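Local coordinates for protein GDNF family receptor alpha-3 (PDB 2GH0) that is a GPI-linked receptor for artemin, a survival factor for sensory and sympathetic peripheral neurons, and signals through activation of the RET receptor, at residues Cys89-Val94 against Ala163-Cys168; Gln119-Pro124 against Cys131-Ser136; Arg137-Tyr142 against Thr192-Ala197. One frame throughout, in Å; residues are numbered along the deposited sequence.

Interaction 1 of 3, residues Cys89-Val94 against Ala163-Cys168; sequences CALPPV and ALSCTC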
# COMPACT_ATOMS: atom_id res chain seq x y z
N CYS C 89 11.35 -1.54 -38.83
CA CYS C 89 10.35 -2.49 -38.44
C CYS C 89 9.28 -2.70 -39.50
O CYS C 89 8.89 -3.85 -39.73
CB CYS C 89 9.65 -2.09 -37.14
SG CYS C 89 8.33 -3.29 -36.77
N ALA C 90 8.76 -1.60 -40.06
CA ALA C 90 7.58 -1.61 -40.92
C ALA C 90 7.88 -2.25 -42.29
O ALA C 90 7.00 -2.81 -42.91
CB ALA C 90 7.07 -0.19 -41.15
N LEU C 91 9.12 -2.13 -42.74
CA LEU C 91 9.48 -2.58 -44.11
C LEU C 91 10.27 -3.88 -44.07
O LEU C 91 11.14 -4.03 -43.21
CB LEU C 91 10.25 -1.48 -44.82
CG LEU C 91 9.61 -0.07 -44.83
CD1 LEU C 91 10.56 0.94 -45.52
CD2 LEU C 91 8.34 -0.15 -45.56
N PRO C 92 9.99 -4.81 -45.02
CA PRO C 92 10.78 -6.03 -45.20
C PRO C 92 12.25 -5.70 -45.31
O PRO C 92 12.58 -4.68 -45.86
CB PRO C 92 10.25 -6.60 -46.52
CG PRO C 92 8.82 -6.16 -46.56
CD PRO C 92 8.88 -4.74 -45.99
N PRO C 93 13.14 -6.54 -44.77
CA PRO C 93 14.57 -6.18 -44.90
C PRO C 93 15.12 -6.45 -46.31
O PRO C 93 16.17 -5.89 -46.69
CB PRO C 93 15.25 -7.10 -43.88
CG PRO C 93 14.33 -8.30 -43.80
CD PRO C 93 12.93 -7.77 -44.00
N VAL C 94 14.41 -7.26 -47.10
CA VAL C 94 14.75 -7.38 -48.53
C VAL C 94 13.73 -6.64 -49.36
O VAL C 94 12.53 -6.94 -49.27
CB VAL C 94 14.80 -8.84 -48.99
CG1 VAL C 94 15.27 -8.95 -50.48
CG2 VAL C 94 15.69 -9.68 -48.05
N ALA C 163 9.84 7.08 -51.72
CA ALA C 163 9.81 5.90 -52.61
C ALA C 163 9.16 4.75 -51.88
O ALA C 163 9.09 4.71 -50.66
CB ALA C 163 11.21 5.48 -53.02
N LEU C 164 8.68 3.79 -52.65
CA LEU C 164 8.28 2.50 -52.09
C LEU C 164 9.57 1.76 -51.81
O LEU C 164 10.59 2.10 -52.38
CB LEU C 164 7.51 1.72 -53.16
CG LEU C 164 6.13 2.15 -53.61
CD1 LEU C 164 5.62 1.12 -54.65
CD2 LEU C 164 5.30 2.08 -52.37
N SER C 165 9.51 0.71 -50.97
CA SER C 165 10.66 -0.09 -50.67
C SER C 165 10.67 -1.33 -51.57
O SER C 165 10.38 -2.44 -51.15
CB SER C 165 10.61 -0.56 -49.21
OG SER C 165 9.65 -1.63 -49.10
N CYS C 166 11.06 -1.10 -52.81
CA CYS C 166 11.04 -2.09 -53.85
C CYS C 166 12.07 -1.71 -54.87
O CYS C 166 12.64 -0.62 -54.82
CB CYS C 166 9.64 -2.22 -54.48
SG CYS C 166 8.97 -0.81 -55.37
N THR C 167 12.33 -2.60 -55.79
CA THR C 167 13.33 -2.33 -56.80
C THR C 167 12.70 -2.74 -58.12
O THR C 167 11.75 -3.51 -58.14
CB THR C 167 14.65 -3.12 -56.54
OG1 THR C 167 15.57 -2.87 -57.61
CG2 THR C 167 14.41 -4.64 -56.51
N CYS C 168 13.22 -2.21 -59.22
CA CYS C 168 12.76 -2.68 -60.55
C CYS C 168 13.79 -3.58 -61.21
O CYS C 168 13.54 -4.12 -62.31
CB CYS C 168 12.40 -1.49 -61.44
SG CYS C 168 10.77 -0.88 -60.99
O HOH W 1 11.76 -3.58 -48.30

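Interaction 2 of 3, residues Gln119-Pro124 against Cys131-Ser136; sequences QTHCHP and CATEQS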
# COMPACT_ATOMS: atom_id res chain seq x y z
N GLN C 119 -3.70 6.61 -56.51
CA GLN C 119 -3.73 6.79 -57.98
C GLN C 119 -4.76 7.81 -58.47
O GLN C 119 -4.53 8.45 -59.47
CB GLN C 119 -4.03 5.45 -58.65
CG GLN C 119 -2.87 4.54 -58.46
CD GLN C 119 -3.07 3.13 -59.09
OE1 GLN C 119 -4.21 2.67 -59.37
NE2 GLN C 119 -1.94 2.44 -59.29
N THR C 120 -5.90 7.90 -57.78
CA THR C 120 -7.02 8.81 -58.09
C THR C 120 -6.65 10.25 -57.71
O THR C 120 -6.85 11.17 -58.50
CB THR C 120 -8.28 8.38 -57.35
OG1 THR C 120 -8.68 7.09 -57.86
CG2 THR C 120 -9.46 9.35 -57.55
N HIS C 121 -6.06 10.44 -56.54
CA HIS C 121 -5.85 11.81 -56.07
C HIS C 121 -4.47 12.37 -56.40
O HIS C 121 -4.34 13.60 -56.57
CB HIS C 121 -6.15 11.91 -54.59
CG HIS C 121 -7.59 11.67 -54.26
ND1 HIS C 121 -8.06 10.43 -53.84
CD2 HIS C 121 -8.68 12.46 -54.38
CE1 HIS C 121 -9.37 10.50 -53.65
NE2 HIS C 121 -9.77 11.72 -53.95
N CYS C 122 -3.48 11.50 -56.52
CA CYS C 122 -2.12 11.94 -56.74
C CYS C 122 -1.69 11.81 -58.18
O CYS C 122 -0.51 11.98 -58.44
CB CYS C 122 -1.12 11.21 -55.84
SG CYS C 122 -1.41 11.49 -54.08
N HIS C 123 -2.63 11.59 -59.10
CA HIS C 123 -2.25 11.50 -60.53
C HIS C 123 -2.05 12.93 -61.07
O HIS C 123 -2.97 13.74 -60.93
CB HIS C 123 -3.35 10.81 -61.32
CG HIS C 123 -3.11 10.75 -62.79
ND1 HIS C 123 -2.10 10.01 -63.36
CD2 HIS C 123 -3.76 11.34 -63.82
CE1 HIS C 123 -2.11 10.18 -64.67
NE2 HIS C 123 -3.12 10.97 -64.98
N PRO C 124 -0.87 13.23 -61.69
CA PRO C 124 -0.73 14.62 -62.24
C PRO C 124 -1.60 14.84 -63.47
O PRO C 124 -1.60 14.00 -64.37
CB PRO C 124 0.80 14.72 -62.54
CG PRO C 124 1.27 13.28 -62.72
CD PRO C 124 0.37 12.44 -61.83
N CYS C 131 -2.63 18.37 -59.38
CA CYS C 131 -3.15 17.07 -58.97
C CYS C 131 -4.54 16.83 -59.60
O CYS C 131 -5.30 17.78 -59.83
CB CYS C 131 -3.27 17.00 -57.42
SG CYS C 131 -1.60 17.06 -56.60
N ALA C 132 -4.91 15.56 -59.76
CA ALA C 132 -6.18 15.28 -60.40
C ALA C 132 -7.39 15.82 -59.60
O ALA C 132 -8.42 16.14 -60.18
CB ALA C 132 -6.32 13.75 -60.69
N THR C 133 -7.29 15.92 -58.27
CA THR C 133 -8.34 16.55 -57.44
C THR C 133 -7.84 17.84 -56.78
O THR C 133 -8.05 18.93 -57.34
CB THR C 133 -8.95 15.56 -56.39
OG1 THR C 133 -7.89 14.98 -55.62
CG2 THR C 133 -9.63 14.44 -57.12
N GLU C 134 -7.15 17.72 -55.65
CA GLU C 134 -6.58 18.88 -54.90
C GLU C 134 -5.40 18.31 -54.12
O GLU C 134 -5.41 17.11 -53.75
CB GLU C 134 -7.63 19.44 -53.87
CG GLU C 134 -8.39 20.69 -54.31
CD GLU C 134 -9.59 21.00 -53.38
OE1 GLU C 134 -9.74 20.26 -52.38
OE2 GLU C 134 -10.42 21.95 -53.68
N GLN C 135 -4.41 19.15 -53.78
CA GLN C 135 -3.25 18.62 -53.02
C GLN C 135 -3.66 17.96 -51.69
O GLN C 135 -3.04 17.00 -51.32
CB GLN C 135 -2.23 19.73 -52.71
CG GLN C 135 -1.64 20.39 -53.97
CD GLN C 135 -0.63 21.46 -53.61
OE1 GLN C 135 -0.64 22.01 -52.48
NE2 GLN C 135 0.23 21.78 -54.54
N SER C 136 -4.64 18.49 -50.95
CA SER C 136 -4.92 17.95 -49.59
C SER C 136 -5.46 16.51 -49.73
O SER C 136 -5.23 15.67 -48.84
CB SER C 136 -5.99 18.78 -48.81
OG SER C 136 -7.16 18.94 -49.59

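Interaction 3 of 3, residues Arg137-Tyr142 against Thr192-Ala197; sequences RCLRAY and TEAIAA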
# COMPACT_ATOMS: atom_id res chain seq x y z
N ARG C 137 -6.24 16.27 -50.77
CA ARG C 137 -6.74 14.90 -51.04
C ARG C 137 -5.61 13.91 -51.43
O ARG C 137 -5.63 12.70 -51.04
CB ARG C 137 -7.80 14.94 -52.13
CG ARG C 137 -9.06 15.75 -51.74
CD ARG C 137 -10.16 15.38 -52.73
NE ARG C 137 -11.44 16.06 -52.53
CZ ARG C 137 -12.34 15.74 -51.60
NH1 ARG C 137 -12.11 14.76 -50.71
NH2 ARG C 137 -13.48 16.42 -51.53
N CYS C 138 -4.63 14.41 -52.20
CA CYS C 138 -3.43 13.64 -52.51
C CYS C 138 -2.61 13.30 -51.27
O CYS C 138 -2.21 12.16 -51.12
CB CYS C 138 -2.55 14.35 -53.57
SG CYS C 138 -0.92 13.57 -53.77
N LEU C 139 -2.42 14.26 -50.36
CA LEU C 139 -1.62 13.96 -49.17
C LEU C 139 -2.28 12.92 -48.30
O LEU C 139 -1.62 12.01 -47.78
CB LEU C 139 -1.39 15.24 -48.34
CG LEU C 139 -0.36 16.19 -49.02
CD1 LEU C 139 -0.07 17.36 -48.03
CD2 LEU C 139 1.02 15.61 -49.61
N ARG C 140 -3.60 13.01 -48.19
CA ARG C 140 -4.36 12.07 -47.34
C ARG C 140 -4.29 10.67 -47.93
O ARG C 140 -4.18 9.68 -47.20
CB ARG C 140 -5.80 12.59 -47.17
CG ARG C 140 -6.79 11.57 -46.61
CD ARG C 140 -8.22 12.01 -46.82
NE ARG C 140 -8.57 13.23 -46.10
CZ ARG C 140 -8.84 14.41 -46.67
NH1 ARG C 140 -8.82 14.56 -47.99
NH2 ARG C 140 -9.16 15.44 -45.90
N ALA C 141 -4.33 10.57 -49.25
CA ALA C 141 -4.23 9.26 -49.94
C ALA C 141 -2.82 8.66 -49.89
O ALA C 141 -2.63 7.45 -49.73
CB ALA C 141 -4.66 9.41 -51.39
N TYR C 142 -1.82 9.52 -50.02
CA TYR C 142 -0.41 9.13 -49.81
C TYR C 142 -0.19 8.59 -48.39
O TYR C 142 0.30 7.46 -48.23
CB TYR C 142 0.51 10.32 -50.07
CG TYR C 142 1.99 10.00 -49.79
CD1 TYR C 142 2.75 9.27 -50.70
CD2 TYR C 142 2.60 10.43 -48.62
CE1 TYR C 142 4.12 8.99 -50.45
CE2 TYR C 142 3.97 10.14 -48.35
CZ TYR C 142 4.70 9.39 -49.28
OH TYR C 142 6.02 9.09 -48.90
N THR C 192 5.11 15.62 -55.31
CA THR C 192 6.21 16.48 -54.89
C THR C 192 5.79 17.88 -54.53
O THR C 192 6.24 18.42 -53.52
CB THR C 192 7.25 16.54 -56.01
OG1 THR C 192 7.72 15.20 -56.19
CG2 THR C 192 8.41 17.42 -55.60
N GLU C 193 4.92 18.48 -55.33
CA GLU C 193 4.47 19.81 -55.07
C GLU C 193 3.55 19.88 -53.83
O GLU C 193 3.64 20.82 -53.06
CB GLU C 193 3.78 20.41 -56.29
CG GLU C 193 4.81 20.84 -57.37
CD GLU C 193 6.09 21.55 -56.73
OE1 GLU C 193 5.96 22.62 -56.04
OE2 GLU C 193 7.20 20.98 -56.83
N ALA C 194 2.69 18.90 -53.66
CA ALA C 194 1.80 18.82 -52.51
C ALA C 194 2.61 18.72 -51.22
O ALA C 194 2.35 19.42 -50.21
CB ALA C 194 0.87 17.57 -52.66
N ILE C 195 3.60 17.84 -51.22
CA ILE C 195 4.51 17.71 -50.06
C ILE C 195 5.29 18.99 -49.79
O ILE C 195 5.38 19.46 -48.65
CB ILE C 195 5.49 16.42 -50.19
CG1 ILE C 195 4.65 15.12 -50.02
CG2 ILE C 195 6.57 16.50 -49.12
CD1 ILE C 195 5.51 13.80 -50.25
N ALA C 196 5.89 19.54 -50.82
CA ALA C 196 6.69 20.78 -50.70
C ALA C 196 5.88 21.94 -50.11
O ALA C 196 6.36 22.69 -49.21
CB ALA C 196 7.20 21.17 -52.06
N ALA C 197 4.66 22.11 -50.61
CA ALA C 197 3.81 23.24 -50.10
C ALA C 197 3.49 23.05 -48.60
O ALA C 197 3.47 24.01 -47.82
CB ALA C 197 2.49 23.34 -50.92

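Interaction 1 of 3, residues Cys89-Val94 against Ala163-Cys168
Leu91 and Ser165 mark the closest pass of two backbones that never pair, their CA atoms still 7.1 Å apart. Leu91 is the first residue to abandon helical backbone angles after helix 87-90, while Ser165 lies at a sharp bend in segment 163-168. There, Cys166 N donates a weak bond back to Leu164 O, an inverse gamma turn with Ser165 at its apex and its side chain directed at the other segment. Both side chains set out toward each other. Leu91 meets the serine with the ends of its fork: CD1 lies 4.0 Å from Ser165 CB, and CD2 is 4.1 Å from Ser165 OG. The serine hydroxyl sits between its own backbone N and carbonyl carbon (chi1 76°), and from there it holds a water at 3.0 Å from Ser165 OG. That same water donates a hydrogen to Pro92 O, 2.8 Å away, and so ties backbone to side chain across the gap. Behind this light, partly hydrated touch stands firmer chemistry, since Cys89 is disulfide-bonded to Cys41 and Cys166 to Cys98, and Ala90 packs on Leu47 and Leu50 of helix 43-56. The arrangement is consistent with a hydrated surface contact between two successive disulfide-rich helical GDNF/GAS1 domains, each contributing one of these two disulfides.

Interaction 2 of 3, residues Gln119-Pro124 against Cys131-Ser136
The imidazole of His121 presents an edge to Thr133 and a face to Thr120. Over the centre of that face lies the methyl of its sequence neighbour, Thr120 CG2, 4.0 Å above the plane, while Thr133 OG1 comes up in the ring plane to within 2.9 Å of His121 CD2. This last is a short oxygen-to-carbon approach, close enough that its exact length should be read with caution. The nitrogen ND1 is bonded to Asp117 O one helical turn earlier, which helps to fix the rotation of the ring, with CD2 facing the threonine. Thr133 CG2 adds a second touch, 3.5 Å from His121 CD2. With chi1 at 53°, Thr133 turns OG1 to the ring edge; this oxygen is buried without a polar partner, as is His121 O. Farther along, Ala132 CB fits between two carbonyls, 3.4 Å from Thr120 O and equally far from His123 O. A single beta bridge pairs Pro124 with Cys131, their CA atoms 4.8 Å apart. The contact thus closes the base of the loop between helix 109-121 and helix 135-143, with disulfides Cys122-Cys138 and Cys131-Cys190 stitching it to helices 135-143 and 189-205, and Pro124 resting on Pro189 and Cys190.

Interaction 3 of 3, residues Arg137-Tyr142 against Thr192-Ala197
Leu139 supplies the bump where helix 137-142 meets helix 192-197, and the shallow groove between Ala194 CB and Ile195 CG1 receives it. The two segments cross nearly at right angles, with a signed crossing angle of -98° and axes 9.7 Å apart at their closest, so that they touch over a compact patch instead of along a shared length. Ala194 points its methyl at the other helix, and one arm of the leucine lies against that methyl and the flank of Ile195. Leu139 CD2 is 3.6 Å from Ala194 CB and 3.7 Å from Ile195 CG1, wedged against both, while the other arm, Leu139 CD1, passes 3.9 Å from Ala194 O. The leucine leaves its helix at a slant, and only its end bends over to the partner, with CG opposite its own carbonyl carbon (chi1 -74°). Ile195 answers in the same manner: its chain is extended beyond CG1 (chi2 175°), and the tip CD1 comes obliquely to the ring of Tyr142, 4.4 Å from Tyr142 CE2. Leu191 continues the apolar surface on this side, touching both Tyr142 and Cys138, and Phe118 of helix 109-121 packs on the tyrosine as well. All the touching residues are buried. Every contact made between these side chains is apolar, and backbone bonds such as Tyr142 N to Cys138 O and Ala197 N to Glu193 O stay within their own helices, so the association probably rests on fit of shape and exclusion of water, with no directional polar bond setting the crossing.

In the fold
Interactions 2 and 3 form one continuous unit, their centres only about 8 Å apart and both drawing on helix 135-143. The disulfide Cys122-Cys138, with Cys122 SG 2.2 Å from Cys138 SG, joins them covalently, and His121 also packs on Arg137. Interaction 1 lies across the chain's centre from interaction 3, about 21 Å between centres, and about 24 Å from interaction 2. Its residue ranges alternate along the chain with those of interaction 3, so the two contacts cross in sequence. A sugar of the glycan on Asn159, no binding pocket, lies about 10 Å from the Ser165 side chain, and one lies about 12 Å from that of Ile195. No other chain of the assembly touches them.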